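Local atomic coordinates of alpha-l-arabinofuranosidase domain protein (Thermotoga maritima, PDB entry 4ATW), a protein that probably hydrolyses terminal alpha-L-arabinofuranosyl residues from arabinose-containing saccharides, as a thermostable glycoside hydrolase. Residues Ser368-Ile373 with Val386-Phe391; Asp185-Ala190 with Leu219-Glu224; Thr438-Asn443 with Pro451-Ile456; Gly35-Gly40 with Asn102-Asp107. All blocks are in the same frame, centred on the assembly; numbering follows the deposited sequence.

Contact 1: residues Ser368-Ile373 with Val386-Phe391; sequences SETYNI and VENAPF
Tyr-371 and Phe-391 bring their rings together across a beta hairpin of the C-terminal beta domain, formed by strands 360-376 and 383-398, a case in which backbone, amide and aromatic contacts divide the work. The backbone bonds are clearest at Ile-373 and Val-386, an antiparallel hydrogen-bonded pair: Ile-373 N reaches Val-386 O at 3.0 Å, and Val-386 N returns to Ile-373 O at 3.1 Å. Farther along, Ala-389 N donates to Tyr-371 O (2.8 Å).

The amide contact lies at the corner the chain turns at Glu-387 and Asn-388. Here Asn-372 OD1 accepts Asn-388 N at 3.1 Å, the donor standing about 45° above the side-chain carbonyl plane. The two asparagine side chains run alongside each other.

Apolar contacts gather on the face bearing Tyr-371, Ala-389 and Val-386. With CG of Tyr-371 held between its backbone N and carbonyl carbon (chi1 57°), the ring lies over Ala-389, whose CB makes a CH-pi contact 3.8 Å from the ring centroid. The rim of this ring, at CD1, sits over one face of Phe-391, the planes inclined by 38°. Tyr-244 adds a third ring against Tyr-371, and Arg-413 makes a cation-pi contact with Phe-391. A serine in place of Tyr-371 would probably leave the Ala-389 methyl and a face of Phe-391 without their aromatic cover.

The chemistry implies a division of labour: backbone bonds fix the pairing firmly at Ile-373 and Val-386, a side-chain amide braces the corner, and the rings pack on one face, beside Tyr-244 of helix 243-247.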
# COMPACT_ATOMS: atom_id res chain seq x y z
N SER A 368 20.04 18.34 1.40
CA SER A 368 20.02 18.10 2.84
C SER A 368 21.37 17.75 3.46
O SER A 368 22.39 17.64 2.75
CB SER A 368 19.07 16.98 3.21
OG SER A 368 19.24 16.64 4.58
N GLU A 369 21.37 17.54 4.76
CA GLU A 369 22.60 17.27 5.47
C GLU A 369 21.99 15.86 5.43
O GLU A 369 20.76 15.71 5.39
CB GLU A 369 22.47 17.76 6.92
CG GLU A 369 23.80 18.24 7.51
CD GLU A 369 24.40 19.41 6.72
OE1 GLU A 369 23.84 20.52 6.76
OE2 GLU A 369 25.43 19.21 6.03
N THR A 370 22.85 14.85 5.44
CA THR A 370 22.43 13.43 5.40
C THR A 370 23.19 12.90 6.61
O THR A 370 23.81 13.65 7.36
CB THR A 370 23.25 12.97 4.13
OG1 THR A 370 24.63 12.83 4.48
CG2 THR A 370 23.10 13.96 2.97
N TYR A 371 23.11 11.59 6.80
CA TYR A 371 23.77 10.87 7.90
C TYR A 371 23.88 9.41 7.52
O TYR A 371 23.36 8.95 6.50
CB TYR A 371 22.97 10.99 9.21
CG TYR A 371 21.52 10.50 9.16
CD1 TYR A 371 20.57 11.16 8.38
CD2 TYR A 371 21.11 9.37 9.88
CE1 TYR A 371 19.24 10.73 8.31
CE2 TYR A 371 19.76 8.92 9.82
CZ TYR A 371 18.84 9.62 9.02
OH TYR A 371 17.52 9.25 8.92
N ASN A 372 24.58 8.68 8.35
CA ASN A 372 24.72 7.25 8.14
C ASN A 372 24.10 6.58 9.36
O ASN A 372 24.06 7.15 10.45
CB ASN A 372 26.19 6.88 8.00
CG ASN A 372 26.83 7.48 6.78
OD1 ASN A 372 26.48 7.16 5.65
ND2 ASN A 372 27.79 8.35 7.00
N ILE A 373 23.60 5.37 9.20
CA ILE A 373 23.03 4.72 10.34
C ILE A 373 23.18 3.20 10.28
O ILE A 373 23.52 2.62 9.23
CB ILE A 373 21.57 5.11 10.48
CG1 ILE A 373 21.03 4.61 11.82
CG2 ILE A 373 20.77 4.56 9.33
CD1 ILE A 373 19.61 5.13 12.10
N VAL A 386 22.03 2.09 6.55
CA VAL A 386 21.74 3.01 5.47
C VAL A 386 22.86 4.01 5.36
O VAL A 386 23.48 4.36 6.37
CB VAL A 386 20.45 3.77 5.72
CG1 VAL A 386 20.21 4.77 4.61
CG2 VAL A 386 19.30 2.78 5.82
N GLU A 387 23.13 4.45 4.13
CA GLU A 387 24.20 5.40 3.91
C GLU A 387 23.73 6.70 3.29
O GLU A 387 23.12 6.71 2.23
CB GLU A 387 25.28 4.81 3.03
CG GLU A 387 26.48 4.31 3.78
CD GLU A 387 27.63 4.02 2.84
OE1 GLU A 387 27.45 3.17 1.93
OE2 GLU A 387 28.72 4.63 3.01
N ASN A 388 24.01 7.81 3.97
CA ASN A 388 23.66 9.11 3.49
C ASN A 388 22.19 9.33 3.38
O ASN A 388 21.70 9.76 2.34
CB ASN A 388 24.35 9.34 2.17
CG ASN A 388 25.84 9.44 2.33
OD1 ASN A 388 26.57 9.50 1.35
ND2 ASN A 388 26.31 9.46 3.58
N ALA A 389 21.50 9.06 4.47
CA ALA A 389 20.07 9.23 4.54
C ALA A 389 19.81 10.73 4.74
O ALA A 389 20.35 11.32 5.68
CB ALA A 389 19.53 8.43 5.70
N PRO A 390 18.98 11.36 3.88
CA PRO A 390 18.73 12.79 4.09
C PRO A 390 17.90 13.12 5.34
O PRO A 390 17.06 12.35 5.78
CB PRO A 390 18.03 13.22 2.78
CG PRO A 390 17.29 12.00 2.40
CD PRO A 390 18.33 10.89 2.65
N PHE A 391 18.17 14.29 5.92
CA PHE A 391 17.43 14.75 7.08
C PHE A 391 16.19 15.45 6.56
O PHE A 391 15.20 15.61 7.28
CB PHE A 391 18.26 15.76 7.87
CG PHE A 391 19.13 15.14 8.91
CD1 PHE A 391 18.58 14.72 10.11
CD2 PHE A 391 20.51 14.96 8.69
CE1 PHE A 391 19.37 14.13 11.09
CE2 PHE A 391 21.32 14.36 9.66
CZ PHE A 391 20.74 13.94 10.86

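Contact 2: residues Asp185-Ala190 with Leu219-Glu224; sequences DEYARA and LRVLQE
Ala-188 and Arg-220 meet where two neighbouring helices run nearly parallel, their axes 8.3 Å apart at closest approach and crossing at -27°. The closeness is consistent with the small side chain of Ala-188 at the crossing: its CB points at the other helix and rests 3.4 Å from Arg-220 O. One turn along from Arg-220 on the same helix, Glu-224, with its CG anti to the backbone N (chi1 -161°), lays that CG against the opposing backbone, 3.6 Å from Ala-188 O.

Toward solvent, Asp-185 crosses over the arginine. Its carboxylate lies against the aliphatic part of the chain, OD1 being 3.2 Å from Arg-220 CD, while OD2 and Arg-220 NH1 form a long salt bridge of 3.8 Å. The attraction is therefore likely to be modest. With an alanine in place of Arg-220, lacking the long chain, Asp-185 would probably be left without its charged mate and a gap would be likely beside Ala-188.

Toward the protein interior the contact turns apolar, with Val-221 CG2 meeting the edge of the Tyr-187 ring, 3.8 Å from CD2. The hydroxyl of that tyrosine reaches farther inward, bonding Ile-169 O and Val-210 N, and Trp-217 lies nearly parallel to its ring.

These are successive outer helices, 184-196 and 215-225, of a (beta/alpha)8 barrel; strand 206-209 comes between them in sequence and lies beneath, its Ala-209 touching both Tyr-187 and Val-221, and helix 250-265 flanks the second helix at Leu-222.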
# COMPACT_ATOMS: atom_id res chain seq x y z
N ASP A 185 12.27 -22.76 -8.62
CA ASP A 185 11.84 -23.26 -9.91
C ASP A 185 10.41 -23.73 -9.95
O ASP A 185 9.73 -23.54 -10.96
CB ASP A 185 12.78 -24.35 -10.41
CG ASP A 185 14.08 -23.78 -10.96
OD1 ASP A 185 14.10 -23.44 -12.16
OD2 ASP A 185 15.06 -23.66 -10.19
N GLU A 186 9.93 -24.32 -8.86
CA GLU A 186 8.54 -24.79 -8.84
C GLU A 186 7.60 -23.60 -9.08
O GLU A 186 6.78 -23.62 -10.00
CB GLU A 186 8.23 -25.46 -7.50
CG GLU A 186 9.19 -26.56 -7.16
CD GLU A 186 8.81 -27.33 -5.93
OE1 GLU A 186 8.51 -26.67 -4.89
OE2 GLU A 186 8.83 -28.58 -6.00
N TYR A 187 7.74 -22.57 -8.25
CA TYR A 187 6.91 -21.36 -8.34
C TYR A 187 7.12 -20.62 -9.65
O TYR A 187 6.17 -20.12 -10.27
CB TYR A 187 7.21 -20.36 -7.20
CG TYR A 187 6.44 -19.08 -7.40
CD1 TYR A 187 5.06 -19.07 -7.29
CD2 TYR A 187 7.07 -17.92 -7.83
CE1 TYR A 187 4.32 -17.98 -7.62
CE2 TYR A 187 6.34 -16.79 -8.15
CZ TYR A 187 4.95 -16.85 -8.05
OH TYR A 187 4.15 -15.81 -8.44
N ALA A 188 8.37 -20.54 -10.06
CA ALA A 188 8.67 -19.86 -11.27
C ALA A 188 7.90 -20.47 -12.43
O ALA A 188 7.19 -19.75 -13.14
CB ALA A 188 10.13 -19.96 -11.53
N ARG A 189 8.02 -21.78 -12.63
CA ARG A 189 7.34 -22.42 -13.74
C ARG A 189 5.85 -22.38 -13.53
O ARG A 189 5.11 -22.32 -14.48
CB ARG A 189 7.87 -23.84 -13.99
CG ARG A 189 7.21 -24.92 -13.18
CD ARG A 189 7.74 -26.33 -13.51
NE ARG A 189 7.59 -26.72 -14.92
CZ ARG A 189 7.09 -27.89 -15.34
NH1 ARG A 189 6.69 -28.80 -14.46
NH2 ARG A 189 7.01 -28.15 -16.65
N ALA A 190 5.41 -22.35 -12.28
CA ALA A 190 3.97 -22.29 -12.02
C ALA A 190 3.37 -20.92 -12.33
O ALA A 190 2.28 -20.82 -12.90
CB ALA A 190 3.68 -22.68 -10.57
N LEU A 219 15.05 -13.56 -10.09
CA LEU A 219 15.66 -13.85 -11.38
C LEU A 219 15.04 -15.08 -12.09
O LEU A 219 14.87 -15.12 -13.31
CB LEU A 219 17.16 -14.04 -11.16
CG LEU A 219 18.11 -13.04 -11.82
CD1 LEU A 219 17.47 -11.76 -12.23
CD2 LEU A 219 19.19 -12.77 -10.84
N ARG A 220 14.67 -16.09 -11.31
CA ARG A 220 14.09 -17.26 -11.90
C ARG A 220 12.65 -17.02 -12.22
O ARG A 220 12.10 -17.66 -13.08
CB ARG A 220 14.21 -18.43 -10.98
CG ARG A 220 14.04 -19.68 -11.74
CD ARG A 220 15.22 -20.53 -11.53
NE ARG A 220 16.39 -20.02 -12.22
CZ ARG A 220 17.64 -20.36 -11.88
NH1 ARG A 220 17.86 -21.18 -10.85
NH2 ARG A 220 18.66 -19.93 -12.61
N VAL A 221 12.02 -16.09 -11.54
CA VAL A 221 10.64 -15.79 -11.84
C VAL A 221 10.63 -14.93 -13.06
O VAL A 221 9.89 -15.18 -13.99
CB VAL A 221 9.93 -15.01 -10.69
CG1 VAL A 221 8.54 -14.55 -11.12
CG2 VAL A 221 9.81 -15.88 -9.46
N LEU A 222 11.45 -13.91 -13.07
CA LEU A 222 11.46 -13.03 -14.22
C LEU A 222 11.87 -13.79 -15.46
O LEU A 222 11.33 -13.56 -16.55
CB LEU A 222 12.42 -11.87 -13.99
CG LEU A 222 11.91 -10.95 -12.89
CD1 LEU A 222 13.05 -10.33 -12.14
CD2 LEU A 222 11.05 -9.89 -13.55
N GLN A 223 12.80 -14.72 -15.29
CA GLN A 223 13.30 -15.48 -16.44
C GLN A 223 12.28 -16.42 -17.04
O GLN A 223 12.29 -16.67 -18.22
CB GLN A 223 14.51 -16.27 -16.01
CG GLN A 223 15.81 -15.73 -16.55
CD GLN A 223 17.00 -16.24 -15.79
OE1 GLN A 223 17.02 -17.38 -15.31
NE2 GLN A 223 18.02 -15.40 -15.69
N GLU A 224 11.40 -16.93 -16.21
CA GLU A 224 10.38 -17.87 -16.64
C GLU A 224 9.09 -17.20 -17.12
O GLU A 224 8.59 -17.50 -18.19
CB GLU A 224 10.08 -18.83 -15.48
CG GLU A 224 9.42 -20.09 -15.90
CD GLU A 224 10.30 -20.93 -16.83
OE1 GLU A 224 11.45 -20.51 -17.12
OE2 GLU A 224 9.86 -22.04 -17.26

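Contact 3: residues Thr438-Asn443 with Pro451-Ile456; sequences TGPDVN and PNVVDI
This is a surface contact between the two ends of a long beta-hairpin connection in the C-terminal beta domain, where strand 433-438 gives way to a loop that returns into strand 455-457. Thr-438 and Asp-455 stand opposite each other as an antiparallel pair of the hydrogen-bonded type, but the strands are splayed: the two CA atoms are 6.4 Å apart, and Thr-438 O and Asp-455 N are separated by 3.6 Å.

Beyond this pair the loop is closed by carbon contacts. Pro-440 and Val-453 cross at about a right angle, with ring atom CD 3.6 Å from Val-453 CG1; this methyl is set anti to its own backbone N (chi1 174°), which carries it to the proline. The same Pro-440 CD lies 3.4 Å from Val-453 O. Between Thr-438 and Pro-440, Gly-439 runs almost fully extended past Val-454.

Val-454 is buried, packing against Leu-299 of helix 299-313 and Pro-345 of helix 345-355. The polar ends have other tasks: Thr-438 OG1 bonds Phe-474 O, whereas Asp-455 OD1 turns back on its own strand and accepts Ile-456 N at 2.6 Å, on the anti side and 28° out of the carboxylate plane.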
# COMPACT_ATOMS: atom_id res chain seq x y z
N THR A 438 2.23 16.54 12.43
CA THR A 438 3.21 16.21 13.45
C THR A 438 2.44 16.10 14.75
O THR A 438 1.21 16.01 14.72
CB THR A 438 4.31 17.31 13.58
OG1 THR A 438 5.43 16.81 14.35
CG2 THR A 438 3.74 18.55 14.26
N GLY A 439 3.16 16.10 15.87
CA GLY A 439 2.51 16.02 17.16
C GLY A 439 3.47 16.21 18.32
O GLY A 439 4.65 16.46 18.10
N PRO A 440 3.00 16.08 19.56
CA PRO A 440 3.82 16.24 20.77
C PRO A 440 5.26 15.72 20.75
O PRO A 440 6.22 16.48 20.84
CB PRO A 440 2.98 15.53 21.83
CG PRO A 440 1.58 15.84 21.39
CD PRO A 440 1.65 15.61 19.90
N ASP A 441 5.42 14.41 20.66
CA ASP A 441 6.74 13.81 20.63
C ASP A 441 6.75 12.69 19.60
O ASP A 441 5.71 12.31 19.07
CB ASP A 441 7.12 13.25 21.99
CG ASP A 441 6.03 12.41 22.60
OD1 ASP A 441 4.92 12.96 22.80
OD2 ASP A 441 6.27 11.22 22.89
N VAL A 442 7.93 12.16 19.32
CA VAL A 442 8.03 11.11 18.32
C VAL A 442 7.34 9.85 18.76
O VAL A 442 7.50 8.80 18.15
CB VAL A 442 9.48 10.78 17.98
CG1 VAL A 442 10.18 12.03 17.46
CG2 VAL A 442 10.17 10.20 19.20
N ASN A 443 6.57 9.92 19.83
CA ASN A 443 5.89 8.72 20.27
C ASN A 443 4.45 8.97 20.54
O ASN A 443 3.77 8.14 21.16
CB ASN A 443 6.56 8.15 21.51
CG ASN A 443 7.87 7.50 21.17
OD1 ASN A 443 7.94 6.68 20.23
ND2 ASN A 443 8.93 7.86 21.91
N PRO A 451 -8.54 11.41 19.96
CA PRO A 451 -8.46 11.11 18.53
C PRO A 451 -7.77 12.17 17.73
O PRO A 451 -7.86 12.17 16.50
CB PRO A 451 -9.91 10.97 18.14
CG PRO A 451 -10.52 12.08 18.95
CD PRO A 451 -9.90 11.84 20.31
N ASN A 452 -7.06 13.07 18.43
CA ASN A 452 -6.36 14.16 17.75
C ASN A 452 -4.96 14.56 18.18
O ASN A 452 -4.46 15.60 17.73
CB ASN A 452 -7.25 15.38 17.74
CG ASN A 452 -8.46 15.17 16.90
OD1 ASN A 452 -8.36 14.99 15.69
ND2 ASN A 452 -9.63 15.16 17.52
N VAL A 453 -4.32 13.75 19.02
CA VAL A 453 -2.95 14.05 19.47
C VAL A 453 -2.03 14.30 18.27
O VAL A 453 -1.33 15.32 18.20
CB VAL A 453 -2.37 12.88 20.31
CG1 VAL A 453 -0.92 13.14 20.64
CG2 VAL A 453 -3.18 12.69 21.58
N VAL A 454 -2.05 13.36 17.32
CA VAL A 454 -1.28 13.44 16.08
C VAL A 454 -2.30 13.77 14.97
O VAL A 454 -3.21 12.98 14.72
CB VAL A 454 -0.58 12.09 15.77
CG1 VAL A 454 0.18 12.18 14.46
CG2 VAL A 454 0.37 11.71 16.91
N ASP A 455 -2.16 14.93 14.32
CA ASP A 455 -3.14 15.29 13.30
C ASP A 455 -2.61 16.31 12.28
O ASP A 455 -1.48 16.79 12.39
CB ASP A 455 -4.39 15.84 14.00
CG ASP A 455 -5.66 15.55 13.23
OD1 ASP A 455 -5.58 15.31 12.01
OD2 ASP A 455 -6.74 15.58 13.85
N ILE A 456 -3.44 16.61 11.28
CA ILE A 456 -3.10 17.56 10.22
C ILE A 456 -3.68 18.91 10.54
O ILE A 456 -4.83 19.01 10.98
CB ILE A 456 -3.69 17.14 8.87
CG1 ILE A 456 -3.16 15.75 8.49
CG2 ILE A 456 -3.35 18.17 7.79
CD1 ILE A 456 -3.74 15.21 7.21

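Contact 4: residues Gly35-Gly40 with Asn102-Asp107; sequences GIYEEG and NRFGTD
One face of the Tyr-37 ring receives Phe-104, whose CD1 comes within 3.5 Å of Tyr-37 CD1 toward the rim; the two planes are inclined by 53°. CG of Tyr-37 is anti to the backbone N (chi1 -171°), which carries the ring alongside Phe-104, and the side chains slide past each other in opposite directions. At the far end of the phenylalanine, CZ meets Ile-36 CD1 at 3.8 Å. A second flat pair lies outside this buried group, where the Glu-39 carboxylate comes to the edge of the Arg-103 guanidinium.

Both carboxylate oxygens address one nitrogen. Glu-39 OE1 forms a salt bridge with Arg-103 NH1 at 2.7 Å, and the same NH1 donates to OE2 of Glu-39 at 3.0 Å, using the syn lone pair in a bond of 159°. The extended glutamate chain crosses the arginine at about a right angle. Between the polar and apolar halves stands the Tyr-37 hydroxyl, which bonds Lys-85 NZ.

Gly-105, directly after Phe-104, is the N-cap of helix 106-116. An aromatic core with a charged rim thus joins the end of helix 32-36 to the loop that launches the helix between strands 64-67 and 119-123 of a (beta/alpha)8 barrel.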
# COMPACT_ATOMS: atom_id res chain seq x y z
N GLY A 35 -13.77 -5.32 11.88
CA GLY A 35 -13.01 -4.22 11.32
C GLY A 35 -13.79 -3.45 10.30
O GLY A 35 -14.36 -2.40 10.60
N ILE A 36 -13.81 -3.93 9.07
CA ILE A 36 -14.54 -3.23 8.04
C ILE A 36 -15.90 -3.85 7.97
O ILE A 36 -16.83 -3.22 7.47
CB ILE A 36 -13.92 -3.38 6.64
CG1 ILE A 36 -13.79 -4.85 6.28
CG2 ILE A 36 -12.54 -2.83 6.63
CD1 ILE A 36 -13.62 -5.06 4.85
N TYR A 37 -16.00 -5.07 8.50
CA TYR A 37 -17.23 -5.87 8.48
C TYR A 37 -17.60 -6.33 9.88
O TYR A 37 -16.80 -6.98 10.54
CB TYR A 37 -17.00 -7.09 7.62
CG TYR A 37 -18.21 -7.92 7.31
CD1 TYR A 37 -19.13 -7.51 6.34
CD2 TYR A 37 -18.41 -9.14 7.93
CE1 TYR A 37 -20.19 -8.30 6.00
CE2 TYR A 37 -19.47 -9.93 7.59
CZ TYR A 37 -20.36 -9.51 6.63
OH TYR A 37 -21.43 -10.31 6.29
N GLU A 38 -18.81 -5.99 10.33
CA GLU A 38 -19.29 -6.37 11.67
C GLU A 38 -20.82 -6.46 11.54
O GLU A 38 -21.53 -5.49 11.73
CB GLU A 38 -18.89 -5.31 12.73
CG GLU A 38 -18.81 -5.82 14.18
CD GLU A 38 -18.27 -4.78 15.19
OE1 GLU A 38 -17.06 -4.44 15.16
OE2 GLU A 38 -19.06 -4.27 16.01
N GLU A 39 -21.30 -7.65 11.19
CA GLU A 39 -22.73 -7.87 11.02
C GLU A 39 -23.58 -7.52 12.23
O GLU A 39 -23.25 -7.88 13.36
CB GLU A 39 -22.99 -9.33 10.67
CG GLU A 39 -22.41 -9.75 9.34
CD GLU A 39 -22.86 -11.14 8.94
OE1 GLU A 39 -24.08 -11.32 8.71
OE2 GLU A 39 -22.01 -12.05 8.86
N GLY A 40 -24.70 -6.83 11.97
CA GLY A 40 -25.63 -6.46 13.03
C GLY A 40 -25.10 -5.66 14.20
O GLY A 40 -25.59 -5.82 15.32
N ASN A 102 -16.81 -17.25 6.56
CA ASN A 102 -16.91 -17.04 5.13
C ASN A 102 -18.10 -16.23 4.72
O ASN A 102 -18.53 -16.28 3.57
CB ASN A 102 -16.88 -18.37 4.35
CG ASN A 102 -15.50 -18.68 3.85
OD1 ASN A 102 -14.93 -17.88 3.09
ND2 ASN A 102 -14.91 -19.80 4.30
N ARG A 103 -18.65 -15.48 5.67
CA ARG A 103 -19.80 -14.66 5.36
C ARG A 103 -19.29 -13.46 4.61
O ARG A 103 -20.07 -12.69 4.04
CB ARG A 103 -20.50 -14.20 6.64
CG ARG A 103 -20.82 -15.35 7.56
CD ARG A 103 -21.82 -14.99 8.64
NE ARG A 103 -23.08 -15.66 8.35
CZ ARG A 103 -24.16 -15.06 7.86
NH1 ARG A 103 -24.16 -13.75 7.62
NH2 ARG A 103 -25.24 -15.79 7.57
N PHE A 104 -17.98 -13.27 4.63
CA PHE A 104 -17.40 -12.15 3.88
C PHE A 104 -16.65 -12.80 2.73
O PHE A 104 -15.49 -13.24 2.89
CB PHE A 104 -16.47 -11.29 4.76
CG PHE A 104 -16.06 -10.01 4.12
CD1 PHE A 104 -16.97 -8.99 3.98
CD2 PHE A 104 -14.79 -9.86 3.57
CE1 PHE A 104 -16.64 -7.81 3.28
CE2 PHE A 104 -14.43 -8.70 2.87
CZ PHE A 104 -15.36 -7.67 2.72
N GLY A 105 -17.32 -12.87 1.58
CA GLY A 105 -16.73 -13.47 0.40
C GLY A 105 -16.51 -12.55 -0.81
O GLY A 105 -16.67 -11.33 -0.74
N THR A 106 -16.15 -13.16 -1.93
CA THR A 106 -15.90 -12.40 -3.13
C THR A 106 -16.97 -11.37 -3.41
O THR A 106 -16.63 -10.24 -3.69
CB THR A 106 -15.81 -13.35 -4.30
OG1 THR A 106 -14.99 -14.48 -3.92
CG2 THR A 106 -15.28 -12.60 -5.56
N ASP A 107 -18.24 -11.74 -3.33
CA ASP A 107 -19.32 -10.78 -3.61
C ASP A 107 -19.25 -9.56 -2.68
O ASP A 107 -19.32 -8.41 -3.12
CB ASP A 107 -20.71 -11.43 -3.46
CG ASP A 107 -21.10 -12.31 -4.66
OD1 ASP A 107 -20.53 -12.11 -5.75
OD2 ASP A 107 -22.00 -13.18 -4.47

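The four contacts illustrate how chemistry follows place in a two-part fold. Contacts 2 and 4 belong to the barrel, whereas contacts 1 and 3 reach the same mixed sheet, their centres about 25 Å apart. Contact 4 is buried and contact 2 partly so; contacts 1 and 3 lie at the surface. Both beta contacts pair antiparallel strands, yet contact 1 combines backbone bonds with an amide bond and two rings, and contact 3 is splayed and closed mainly by the proline-valine contact. Contact 2 has a long ion pair over close helix packing, while contact 4 sets a salt bridge beside a buried aromatic pair. Contacts 2 and 3 lie on opposite sides of the chain's centre, as do contacts 1 and 4.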